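Local coordinates for protein alpha-2,3-sialyltransferase (Campylobacter jejuni, PDB 2P2V) that probably transfers sialic acid from a CMP-activated donor to acceptor sugars in alpha-2,3 linkage, this chain being the glycosyltransferase part of a longer membrane protein, at residues 20-25 and 44-49; 61-66 and 87-92; 162-167 and 221-226. All blocks are in the same frame, centred on the assembly; numbering follows the deposited sequence.

Contact 1 of 3, residues 20-25 and 44-49. With CSF (cytidine-5'-monophosphate-3-fluoro-N-acetyl-neuraminic acid), chain O; EDO (1,2-ethanediol), chain H.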
loop_
_atom_site.group_PDB
_atom_site.type_symbol
_atom_site.label_atom_id
_atom_site.label_comp_id
_atom_site.label_asym_id
_atom_site.label_seq_id
_atom_site.Cartn_x
_atom_site.Cartn_y
_atom_site.Cartn_z
ATOM N N GLN A 20 31.448 -7.628 17.267
ATOM C CA GLN A 20 30.054 -7.754 17.684
ATOM C C GLN A 20 29.821 -7.137 19.056
ATOM O O GLN A 20 28.906 -7.530 19.781
ATOM C CB GLN A 20 29.644 -9.238 17.653
ATOM C CG GLN A 20 29.743 -9.896 16.275
ATOM C CD GLN A 20 29.725 -11.433 16.349
ATOM O OE1 GLN A 20 30.388 -12.019 17.204
ATOM N NE2 GLN A 20 28.957 -12.080 15.462
ATOM N N ASN A 21 30.639 -6.144 19.412
ATOM C CA ASN A 21 30.577 -5.519 20.710
ATOM C C ASN A 21 29.883 -4.170 20.616
ATOM O O ASN A 21 30.225 -3.368 19.770
ATOM C CB ASN A 21 31.978 -5.203 21.273
ATOM C CG ASN A 21 32.793 -6.472 21.604
ATOM O OD1 ASN A 21 32.237 -7.492 22.029
ATOM N ND2 ASN A 21 34.121 -6.385 21.417
ATOM N N ILE A 22 29.007 -3.912 21.557
ATOM C CA ILE A 22 28.288 -2.633 21.500
ATOM C C ILE A 22 28.252 -2.052 22.896
ATOM O O ILE A 22 28.003 -2.767 23.859
ATOM C CB ILE A 22 26.873 -2.850 20.833
ATOM C CG1 ILE A 22 26.130 -1.493 20.643
ATOM C CG2 ILE A 22 25.995 -3.792 21.634
ATOM C CD1 ILE A 22 26.778 -0.595 19.632
ATOM N N ILE A 23 28.513 -0.749 23.017
ATOM C CA ILE A 23 28.339 -0.043 24.260
ATOM C C ILE A 23 27.059 0.743 24.048
ATOM O O ILE A 23 26.923 1.409 23.011
ATOM C CB ILE A 23 29.485 0.962 24.521
ATOM C CG1 ILE A 23 30.868 0.313 24.287
ATOM C CG2 ILE A 23 29.339 1.619 25.886
ATOM C CD1 ILE A 23 31.057 -1.044 24.993
ATOM N N ILE A 24 26.175 0.651 25.036
ATOM C CA ILE A 24 24.862 1.230 25.020
ATOM C C ILE A 24 24.757 2.112 26.243
ATOM O O ILE A 24 24.824 1.630 27.384
ATOM C CB ILE A 24 23.768 0.138 24.973
ATOM C CG1 ILE A 24 23.889 -0.678 23.665
ATOM C CG2 ILE A 24 22.379 0.797 25.155
ATOM C CD1 ILE A 24 22.880 -1.811 23.502
ATOM N N ALA A 25 24.628 3.421 26.016
ATOM C CA ALA A 25 24.611 4.368 27.113
ATOM C C ALA A 25 23.290 5.070 27.299
ATOM O O ALA A 25 22.743 5.676 26.351
ATOM C CB ALA A 25 25.720 5.351 26.963
ATOM N N ASP A 44 31.346 -0.488 19.014
ATOM C CA ASP A 44 30.525 0.650 18.476
ATOM C C ASP A 44 29.779 1.201 19.672
ATOM O O ASP A 44 29.659 0.548 20.707
ATOM C CB ASP A 44 29.526 0.137 17.407
ATOM C CG ASP A 44 30.211 -0.243 16.086
ATOM O OD1 ASP A 44 31.264 0.318 15.802
ATOM O OD2 ASP A 44 29.727 -1.120 15.323
ATOM N N VAL A 45 29.208 2.411 19.553
ATOM C CA VAL A 45 28.555 3.025 20.681
ATOM C C VAL A 45 27.115 3.434 20.213
ATOM O O VAL A 45 26.989 3.965 19.107
ATOM C CB VAL A 45 29.255 4.326 21.037
ATOM C CG1 VAL A 45 28.549 4.962 22.147
ATOM C CG2 VAL A 45 30.763 4.082 21.444
ATOM N N PHE A 46 26.109 3.230 21.064
ATOM C CA PHE A 46 24.738 3.743 20.806
ATOM C C PHE A 46 24.442 4.767 21.888
ATOM O O PHE A 46 24.760 4.555 23.081
ATOM C CB PHE A 46 23.696 2.634 20.894
ATOM C CG PHE A 46 23.590 1.715 19.680
ATOM C CD1 PHE A 46 24.357 1.872 18.543
ATOM C CD2 PHE A 46 22.671 0.660 19.735
ATOM C CE1 PHE A 46 24.207 0.970 17.455
ATOM C CE2 PHE A 46 22.506 -0.227 18.684
ATOM C CZ PHE A 46 23.267 -0.067 17.530
ATOM N N ARG A 47 23.859 5.907 21.496
ATOM C CA ARG A 47 23.457 6.900 22.482
ATOM C C ARG A 47 21.999 7.277 22.191
ATOM O O ARG A 47 21.483 7.029 21.095
ATOM C CB ARG A 47 24.302 8.178 22.349
ATOM C CG ARG A 47 25.875 8.030 22.460
ATOM C CD ARG A 47 26.253 7.508 23.834
ATOM N NE ARG A 47 25.871 8.342 24.980
ATOM C CZ ARG A 47 26.590 9.366 25.441
ATOM N NH1 ARG A 47 27.700 9.723 24.845
ATOM N NH2 ARG A 47 26.200 10.023 26.526
ATOM N N CYS A 48 21.327 7.907 23.164
ATOM C CA CYS A 48 19.938 8.203 22.930
ATOM C C CYS A 48 19.623 9.597 23.445
ATOM O O CYS A 48 20.381 10.145 24.272
ATOM C CB CYS A 48 19.022 7.203 23.645
ATOM S SG CYS A 48 19.117 7.123 25.445
ATOM N N ASN A 49 18.512 10.128 22.952
ATOM C CA ASN A 49 17.884 11.289 23.579
ATOM C C ASN A 49 18.878 12.436 23.807
ATOM O O ASN A 49 19.556 12.819 22.857
ATOM C CB ASN A 49 17.118 10.847 24.818
ATOM C CG ASN A 49 16.034 9.795 24.497
ATOM O OD1 ASN A 49 15.618 9.643 23.351
ATOM N ND2 ASN A 49 15.562 9.100 25.512
HETATM C C5A CSF O . 11.405 10.338 29.381
HETATM C C4A CSF O . 11.873 9.197 30.277
HETATM C C2A CSF O . 13.349 8.295 28.386
HETATM O O6A CSF O . 12.944 9.475 27.660
HETATM C C6A CSF O . 12.540 10.661 28.393
HETATM C C3A CSF O . 12.304 7.974 29.453
HETATM O O4A CSF O . 10.792 8.787 31.103
HETATM N N5A CSF O . 11.165 11.496 30.270
HETATM C C7A CSF O . 12.124 11.703 27.361
HETATM C C8A CSF O . 13.256 11.973 26.377
HETATM C C9A CSF O . 12.827 12.945 25.259
HETATM O O9A CSF O . 13.935 13.290 24.394
HETATM O O8A CSF O . 14.419 12.448 27.125
HETATM O O7A CSF O . 10.924 11.249 26.708
HETATM C C1A CSF O . 13.351 7.093 27.451
HETATM O OBA CSF O . 13.432 5.956 27.996
HETATM O OAA CSF O . 13.280 7.292 26.208
HETATM O O1A CSF O . 14.683 8.317 28.948
HETATM O O2A CSF O . 15.338 9.984 30.655
HETATM N N1 CSF O . 18.354 6.420 32.439
HETATM C C2 CSF O . 18.305 5.691 33.666
HETATM N N3 CSF O . 18.317 6.347 34.865
HETATM C C4 CSF O . 18.399 7.696 34.890
HETATM C C5 CSF O . 18.452 8.430 33.697
HETATM C C6 CSF O . 18.432 7.766 32.473
HETATM C "C3'" CSF O . 16.573 5.889 29.610
HETATM C "C2'" CSF O . 17.040 5.035 30.772
HETATM C "C1'" CSF O . 18.365 5.697 31.149
HETATM O "O4'" CSF O . 18.779 6.569 30.073
HETATM C "C4'" CSF O . 17.829 6.507 29.009
HETATM P PA CSF O . 15.693 9.557 29.251
HETATM O "O5'" CSF O . 17.143 8.828 29.356
HETATM C "C5'" CSF O . 17.603 7.885 28.390
HETATM O "O3'" CSF O . 15.946 5.085 28.615
HETATM O "O2'" CSF O . 17.260 3.667 30.330
HETATM N N4 CSF O . 18.421 8.372 36.079
HETATM O O2 CSF O . 18.212 4.433 33.629
HETATM O O3A CSF O . 15.817 10.533 28.118
HETATM C C10 CSF O . 10.178 12.344 29.929
HETATM O O10 CSF O . 9.484 12.213 28.910
HETATM C C11 CSF O . 9.974 13.505 30.876
HETATM F F3A CSF O . 11.215 7.441 28.800
HETATM C C1 EDO H . 33.201 -11.448 19.118
HETATM O O1 EDO H . 31.818 -11.773 19.383
HETATM C C2 EDO H . 33.320 -10.417 17.998
HETATM O O2 EDO H . 33.619 -9.121 18.546
HETATM O O HOH W 1 23.107 8.115 25.552
#
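Ile22 drops its CD1 onto one face of the Phe46 ring, a CH-pi contact 3.8 Å from CD1 to the ring centroid and 18° off the normal, displaced toward the rim. With CG1 anti to the backbone N (chi1 -175°) and a turn at chi2, the methyl reaches across and also packs on CB of Asp44, 3.6 Å from CD1. Beneath this tight apolar patch the parallel strands 21-25 and 44-48 hold Ile23 twice: its N donates to Asp44 O at 2.9 Å, and its O accepts from Phe46 N at 2.8 Å. The last direct bond runs from Ala25 N to Phe46 O; beyond it a water bridges the strands, donating to Ala25 O and accepting from Cys48 N and from NE of Arg47, whose NH2 is salt-bridged to Glu54. Asn49 ND2 donates to both O3A and OAA of the bound CSF, each 3.0 Å away, so the residue after Cys48 brings an amide to the phosphate and carboxylate of the donor analogue. At the more exposed other end, Gln20 N and OE1 hydrogen-bond an ethanediol, probably from the crystallisation liquor. Strands 165-169 and 62-68 flank the pair, while helix 150-161 packs against Ile24 and Cys48.

Contact 2 of 3, residues 61-66 and 87-92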
loop_
_atom_site.group_PDB
_atom_site.type_symbol
_atom_site.label_atom_id
_atom_site.label_comp_id
_atom_site.label_asym_id
_atom_site.label_seq_id
_atom_site.Cartn_x
_atom_site.Cartn_y
_atom_site.Cartn_z
ATOM N N LYS A 61 33.705 10.564 20.455
ATOM C CA LYS A 61 33.005 11.426 19.497
ATOM C C LYS A 61 32.271 10.630 18.428
ATOM O O LYS A 61 31.425 11.195 17.710
ATOM C CB LYS A 61 34.012 12.366 18.818
ATOM C CG LYS A 61 34.645 13.439 19.722
ATOM C CD LYS A 61 35.544 14.374 18.886
ATOM C CE LYS A 61 34.694 15.322 17.998
ATOM N NZ LYS A 61 35.425 16.130 16.942
ATOM N N LYS A 62 32.633 9.340 18.278
ATOM C CA LYS A 62 32.087 8.476 17.230
ATOM C C LYS A 62 30.903 7.651 17.737
ATOM O O LYS A 62 31.069 6.747 18.565
ATOM C CB LYS A 62 33.166 7.586 16.606
ATOM C CG LYS A 62 34.431 8.400 16.284
ATOM C CD LYS A 62 35.320 7.716 15.277
ATOM C CE LYS A 62 36.392 8.687 14.813
ATOM N NZ LYS A 62 37.461 8.041 13.952
ATOM N N ILE A 63 29.692 8.055 17.312
ATOM C CA ILE A 63 28.470 7.326 17.625
ATOM C C ILE A 63 27.995 6.480 16.426
ATOM O O ILE A 63 27.824 6.995 15.292
ATOM C CB ILE A 63 27.334 8.295 18.164
ATOM C CG1 ILE A 63 27.808 9.066 19.392
ATOM C CG2 ILE A 63 26.147 7.439 18.541
ATOM C CD1 ILE A 63 26.962 10.340 19.720
ATOM N N LYS A 64 27.833 5.171 16.622
ATOM C CA LYS A 64 27.340 4.335 15.578
ATOM C C LYS A 64 25.849 4.606 15.299
ATOM O O LYS A 64 25.449 4.680 14.144
ATOM C CB LYS A 64 27.550 2.826 15.894
ATOM C CG LYS A 64 27.170 1.886 14.753
ATOM C CD LYS A 64 28.137 1.931 13.528
ATOM C CE LYS A 64 27.932 0.726 12.614
ATOM N NZ LYS A 64 28.921 0.740 11.494
ATOM N N ALA A 65 25.032 4.757 16.325
ATOM C CA ALA A 65 23.636 5.141 16.028
ATOM C C ALA A 65 23.169 5.972 17.191
ATOM O O ALA A 65 23.498 5.688 18.330
ATOM C CB ALA A 65 22.740 3.981 15.905
ATOM N N VAL A 66 22.297 6.935 16.899
ATOM C CA VAL A 66 21.608 7.617 17.963
ATOM C C VAL A 66 20.150 7.292 17.877
ATOM O O VAL A 66 19.647 6.964 16.791
ATOM C CB VAL A 66 21.731 9.203 17.862
ATOM C CG1 VAL A 66 23.198 9.688 18.130
ATOM C CG2 VAL A 66 21.224 9.711 16.509
ATOM N N ASN A 87 30.986 19.442 13.679
ATOM C CA ASN A 87 32.001 18.445 14.063
ATOM C C ASN A 87 32.029 18.093 15.595
ATOM O O ASN A 87 33.097 17.786 16.152
ATOM C CB ASN A 87 33.414 18.879 13.549
ATOM C CG ASN A 87 33.476 19.075 12.028
ATOM O OD1 ASN A 87 33.129 18.189 11.248
ATOM N ND2 ASN A 87 33.961 20.240 11.604
ATOM N N GLU A 88 30.885 18.164 16.285
ATOM C CA GLU A 88 30.836 17.806 17.686
ATOM C C GLU A 88 30.792 16.298 17.838
ATOM O O GLU A 88 31.422 15.753 18.729
ATOM C CB GLU A 88 29.679 18.484 18.406
ATOM C CG GLU A 88 29.850 19.980 18.314
ATOM C CD GLU A 88 28.961 20.816 19.194
ATOM O OE1 GLU A 88 28.405 20.361 20.193
ATOM O OE2 GLU A 88 28.876 22.013 18.890
ATOM N N TYR A 89 30.073 15.625 16.943
ATOM C CA TYR A 89 30.092 14.168 16.896
ATOM C C TYR A 89 30.041 13.703 15.477
ATOM O O TYR A 89 29.617 14.439 14.574
ATOM C CB TYR A 89 28.892 13.579 17.629
ATOM C CG TYR A 89 28.770 13.874 19.111
ATOM C CD1 TYR A 89 29.180 12.945 20.057
ATOM C CD2 TYR A 89 28.150 15.045 19.570
ATOM C CE1 TYR A 89 29.033 13.173 21.421
ATOM C CE2 TYR A 89 28.017 15.294 20.894
ATOM C CZ TYR A 89 28.419 14.343 21.837
ATOM O OH TYR A 89 28.228 14.608 23.188
ATOM N N GLU A 90 30.430 12.442 15.304
ATOM C CA GLU A 90 30.241 11.725 14.081
ATOM C C GLU A 90 29.123 10.737 14.407
ATOM O O GLU A 90 29.218 9.956 15.379
ATOM C CB GLU A 90 31.520 10.961 13.777
ATOM C CG GLU A 90 31.514 10.234 12.475
ATOM C CD GLU A 90 32.781 9.440 12.342
ATOM O OE1 GLU A 90 33.860 10.093 12.256
ATOM O OE2 GLU A 90 32.685 8.182 12.388
ATOM N N ILE A 91 28.060 10.781 13.611
ATOM C CA ILE A 91 26.856 9.965 13.868
ATOM C C ILE A 91 26.575 9.225 12.595
ATOM O O ILE A 91 26.291 9.861 11.534
ATOM C CB ILE A 91 25.678 10.854 14.251
ATOM C CG1 ILE A 91 25.993 11.572 15.562
ATOM C CG2 ILE A 91 24.374 9.989 14.374
ATOM C CD1 ILE A 91 25.002 12.681 15.973
ATOM N N LYS A 92 26.691 7.890 12.640
ATOM C CA LYS A 92 26.503 7.096 11.451
ATOM C C LYS A 92 25.072 6.740 11.085
ATOM O O LYS A 92 24.794 6.470 9.919
ATOM C CB LYS A 92 27.388 5.842 11.446
ATOM C CG LYS A 92 28.878 6.219 11.364
ATOM C CD LYS A 92 29.740 5.027 11.790
ATOM C CE LYS A 92 31.178 5.212 11.332
ATOM N NZ LYS A 92 31.209 5.231 9.843
HETATM O O HOH W 2 30.675 7.433 14.036
#
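Ile63 lays its CD1 against the Tyr89 ring, 3.4 Å from CD1 to Tyr89 CD1, the two side chains slanting past one another. The same ring has Lys61 O at its edge, near its plane; Phe51 and Tyr57 also meet this ring edge-to-face, and Tyr89 OH is hydrogen-bonded to Glu54. On the sheet face that carries Ile63 and Ile91, Val66 and Ile91 meet at roughly a right angle, with CG2 of Val66 3.8 Å from CG2 of Ile91. The backbone pairing is parallel: Glu90 N donates to Lys61 O, Ile63 N to Glu90 O at 2.8 Å, and Lys92 N to Ile63 O. The face carrying Lys62 and Glu90 is more polar and more open. There Lys62 NZ stays 4.5 Å from Glu90 OE1, beyond a salt bridge, and a water lies close to Ile63 O and Glu90 OE2. Lys61 bends at chi3 (73°), which turns its ammonium group to Asn87 O for a hydrogen bond of 3.0 Å from NZ. Asn87, at positive phi, is the C' residue of the Schellman motif that ends helix 73-85. The arrangement is a beta-alpha-beta crossover: strand 62-68 leads through that helix into strand 90-96, Ile91 packs back on Ile84 of the helix, and strand 44-48 borders the other edge of strand 62-68.

Contact 3 of 3, residues 162-167 and 221-226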
loop_
_atom_site.group_PDB
_atom_site.type_symbol
_atom_site.label_atom_id
_atom_site.label_comp_id
_atom_site.label_asym_id
_atom_site.label_seq_id
_atom_site.Cartn_x
_atom_site.Cartn_y
_atom_site.Cartn_z
ATOM N N GLY A 162 22.568 -7.769 15.208
ATOM C CA GLY A 162 23.557 -8.878 15.232
ATOM C C GLY A 162 24.754 -8.624 16.122
ATOM O O GLY A 162 25.762 -9.338 16.015
ATOM N N TYR A 163 24.665 -7.649 17.037
ATOM C CA TYR A 163 25.670 -7.548 18.084
ATOM C C TYR A 163 25.464 -8.643 19.124
ATOM O O TYR A 163 24.318 -9.072 19.406
ATOM C CB TYR A 163 25.662 -6.181 18.746
ATOM C CG TYR A 163 26.087 -5.020 17.864
ATOM C CD1 TYR A 163 25.124 -4.199 17.256
ATOM C CD2 TYR A 163 27.437 -4.701 17.685
ATOM C CE1 TYR A 163 25.483 -3.149 16.516
ATOM C CE2 TYR A 163 27.816 -3.629 16.928
ATOM C CZ TYR A 163 26.815 -2.829 16.355
ATOM O OH TYR A 163 27.161 -1.751 15.597
ATOM N N LYS A 164 26.578 -9.086 19.707
ATOM C CA LYS A 164 26.574 -10.279 20.583
ATOM C C LYS A 164 26.926 -10.014 22.029
ATOM O O LYS A 164 26.516 -10.776 22.921
ATOM C CB LYS A 164 27.457 -11.374 19.976
ATOM C CG LYS A 164 26.948 -11.920 18.660
ATOM C CD LYS A 164 25.497 -12.410 18.755
ATOM C CE LYS A 164 25.049 -13.013 17.444
ATOM N NZ LYS A 164 23.549 -13.147 17.412
ATOM N N THR A 165 27.672 -8.929 22.276
ATOM C CA THR A 165 27.999 -8.532 23.624
ATOM C C THR A 165 27.694 -7.067 23.902
ATOM O O THR A 165 28.308 -6.188 23.315
ATOM C CB THR A 165 29.492 -8.791 23.974
ATOM O OG1 THR A 165 29.852 -10.109 23.541
ATOM C CG2 THR A 165 29.652 -8.709 25.469
ATOM N N ILE A 166 26.815 -6.830 24.861
ATOM C CA ILE A 166 26.396 -5.463 25.228
ATOM C C ILE A 166 27.037 -5.004 26.538
ATOM O O ILE A 166 26.972 -5.728 27.521
ATOM C CB ILE A 166 24.853 -5.435 25.402
ATOM C CG1 ILE A 166 24.173 -5.827 24.105
ATOM C CG2 ILE A 166 24.392 -4.101 25.967
ATOM C CD1 ILE A 166 22.777 -6.270 24.289
ATOM N N TYR A 167 27.605 -3.793 26.568
ATOM C CA TYR A 167 28.095 -3.207 27.792
ATOM C C TYR A 167 27.292 -2.001 28.089
ATOM O O TYR A 167 27.258 -1.069 27.262
ATOM C CB TYR A 167 29.522 -2.750 27.623
ATOM C CG TYR A 167 30.421 -3.895 27.251
ATOM C CD1 TYR A 167 31.199 -4.543 28.226
ATOM C CD2 TYR A 167 30.467 -4.346 25.957
ATOM C CE1 TYR A 167 32.012 -5.631 27.869
ATOM C CE2 TYR A 167 31.299 -5.419 25.576
ATOM C CZ TYR A 167 32.069 -6.037 26.557
ATOM O OH TYR A 167 32.874 -7.110 26.174
ATOM N N TYR A 221 17.918 -14.692 22.784
ATOM C CA TYR A 221 18.796 -14.428 21.637
ATOM C C TYR A 221 20.258 -14.776 21.908
ATOM O O TYR A 221 21.099 -14.647 21.029
ATOM C CB TYR A 221 18.616 -12.973 21.096
ATOM C CG TYR A 221 17.151 -12.782 20.703
ATOM C CD1 TYR A 221 16.620 -13.417 19.591
ATOM C CD2 TYR A 221 16.294 -12.069 21.508
ATOM C CE1 TYR A 221 15.289 -13.323 19.253
ATOM C CE2 TYR A 221 14.950 -11.958 21.185
ATOM C CZ TYR A 221 14.446 -12.566 20.070
ATOM O OH TYR A 221 13.078 -12.465 19.789
ATOM N N LYS A 222 20.522 -15.217 23.128
ATOM C CA LYS A 222 21.840 -15.730 23.518
ATOM C C LYS A 222 22.996 -14.754 23.287
ATOM O O LYS A 222 23.886 -14.978 22.450
ATOM C CB LYS A 222 22.109 -17.068 22.833
ATOM C CG LYS A 222 20.978 -18.101 22.965
ATOM C CD LYS A 222 20.606 -18.425 24.400
ATOM C CE LYS A 222 19.551 -19.538 24.429
ATOM N NZ LYS A 222 18.923 -19.700 25.779
ATOM N N VAL A 223 22.970 -13.659 24.032
ATOM C CA VAL A 223 23.992 -12.652 23.971
ATOM C C VAL A 223 24.396 -12.426 25.416
ATOM O O VAL A 223 23.758 -12.953 26.352
ATOM C CB VAL A 223 23.430 -11.309 23.313
ATOM C CG1 VAL A 223 22.994 -11.519 21.885
ATOM C CG2 VAL A 223 22.278 -10.798 24.118
ATOM N N ASN A 224 25.444 -11.636 25.625
ATOM C CA ASN A 224 25.935 -11.345 26.949
ATOM C C ASN A 224 25.762 -9.886 27.249
ATOM O O ASN A 224 25.982 -9.071 26.372
ATOM C CB ASN A 224 27.424 -11.774 27.021
ATOM C CG ASN A 224 27.560 -13.304 27.069
ATOM O OD1 ASN A 224 28.116 -13.941 26.152
ATOM N ND2 ASN A 224 26.956 -13.899 28.099
ATOM N N ILE A 225 25.340 -9.580 28.466
ATOM C CA ILE A 225 25.128 -8.242 28.914
ATOM C C ILE A 225 25.922 -7.950 30.187
ATOM O O ILE A 225 25.679 -8.549 31.246
ATOM C CB ILE A 225 23.606 -7.928 29.158
ATOM C CG1 ILE A 225 22.745 -8.359 27.938
ATOM C CG2 ILE A 225 23.459 -6.479 29.556
ATOM C CD1 ILE A 225 21.210 -8.238 28.125
ATOM N N TYR A 226 26.843 -6.996 30.068
ATOM C CA TYR A 226 27.643 -6.527 31.186
ATOM C C TYR A 226 27.358 -5.107 31.603
ATOM O O TYR A 226 26.862 -4.309 30.797
ATOM C CB TYR A 226 29.098 -6.607 30.772
ATOM C CG TYR A 226 29.509 -8.030 30.491
ATOM C CD1 TYR A 226 29.759 -8.924 31.554
ATOM C CD2 TYR A 226 29.611 -8.496 29.200
ATOM C CE1 TYR A 226 30.117 -10.246 31.312
ATOM C CE2 TYR A 226 29.976 -9.806 28.938
ATOM C CZ TYR A 226 30.231 -10.674 30.004
ATOM O OH TYR A 226 30.581 -11.984 29.724
HETATM O O HOH W 3 28.269 -12.906 23.488
#
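Thr165 sets its CG2 methyl at the edge of the Tyr226 ring, in the ring plane and 3.7 Å from CE2 of Tyr226. Having CG2 anti to the backbone N (chi1 -46° for OG1) sends the methyl toward that ring and leaves the hydroxyl on the side of a bridging water. On the sheet face shared by Thr165, Asn224 and Tyr226, the next neighbour is Tyr167, whose ring runs alongside that of Tyr226 and points the same way; the planes are 27° apart and the centroids 5.7 Å, an offset pair with little face-to-face overlap. Their closer meeting is CD1 of Tyr167 with CB of Tyr226, at 3.9 Å. Three backbone bonds fix this register. Asn224 N donates to Lys164 O, Ile166 N to Asn224 O at 2.8 Å, and Tyr226 N to Ile166 O. Where the strands begin, Val223 presses CB against Lys164 O, 3.2 Å away. Farther out, a Schellman motif at Gly162 ends helix 150-161 and Lys222 leaves helix 207-221 with positive phi, so each segment turns from a helix into its strand. Lys164 O is gripped twice, by Asn224 N and by the water, which also donates to Asn224 OD1 at 2.9 Å and accepts from Thr165 OG1. Polar groups at this sheet margin are therefore tied together through solvent, while Ile166 and Val223 pack on Ile159 of helix 150-161.

All three contacts are neighbouring-strand pairings within one parallel sheet, ordered 121-122, 90-96, 62-68, 44-48, 21-25, 165-169, 224-227, and they follow one another in series along the chain. Contact 1 sits in the middle, its centre about 11 Å from that of contact 2 and about 12 Å from that of contact 3; the outer two are about 21 Å apart. Tyr163 OH, just before strand 165-169, hydrogen-bonds Asp44 OD2 of strand 44-48, spanning the intervening strand 21-25. The arrangement illustrates how an alpha/beta nucleotide-binding sheet places ligand contacts at a central strand's C-terminal end, with contacts 2 and 3 widening the same sheet to either side of the central pair.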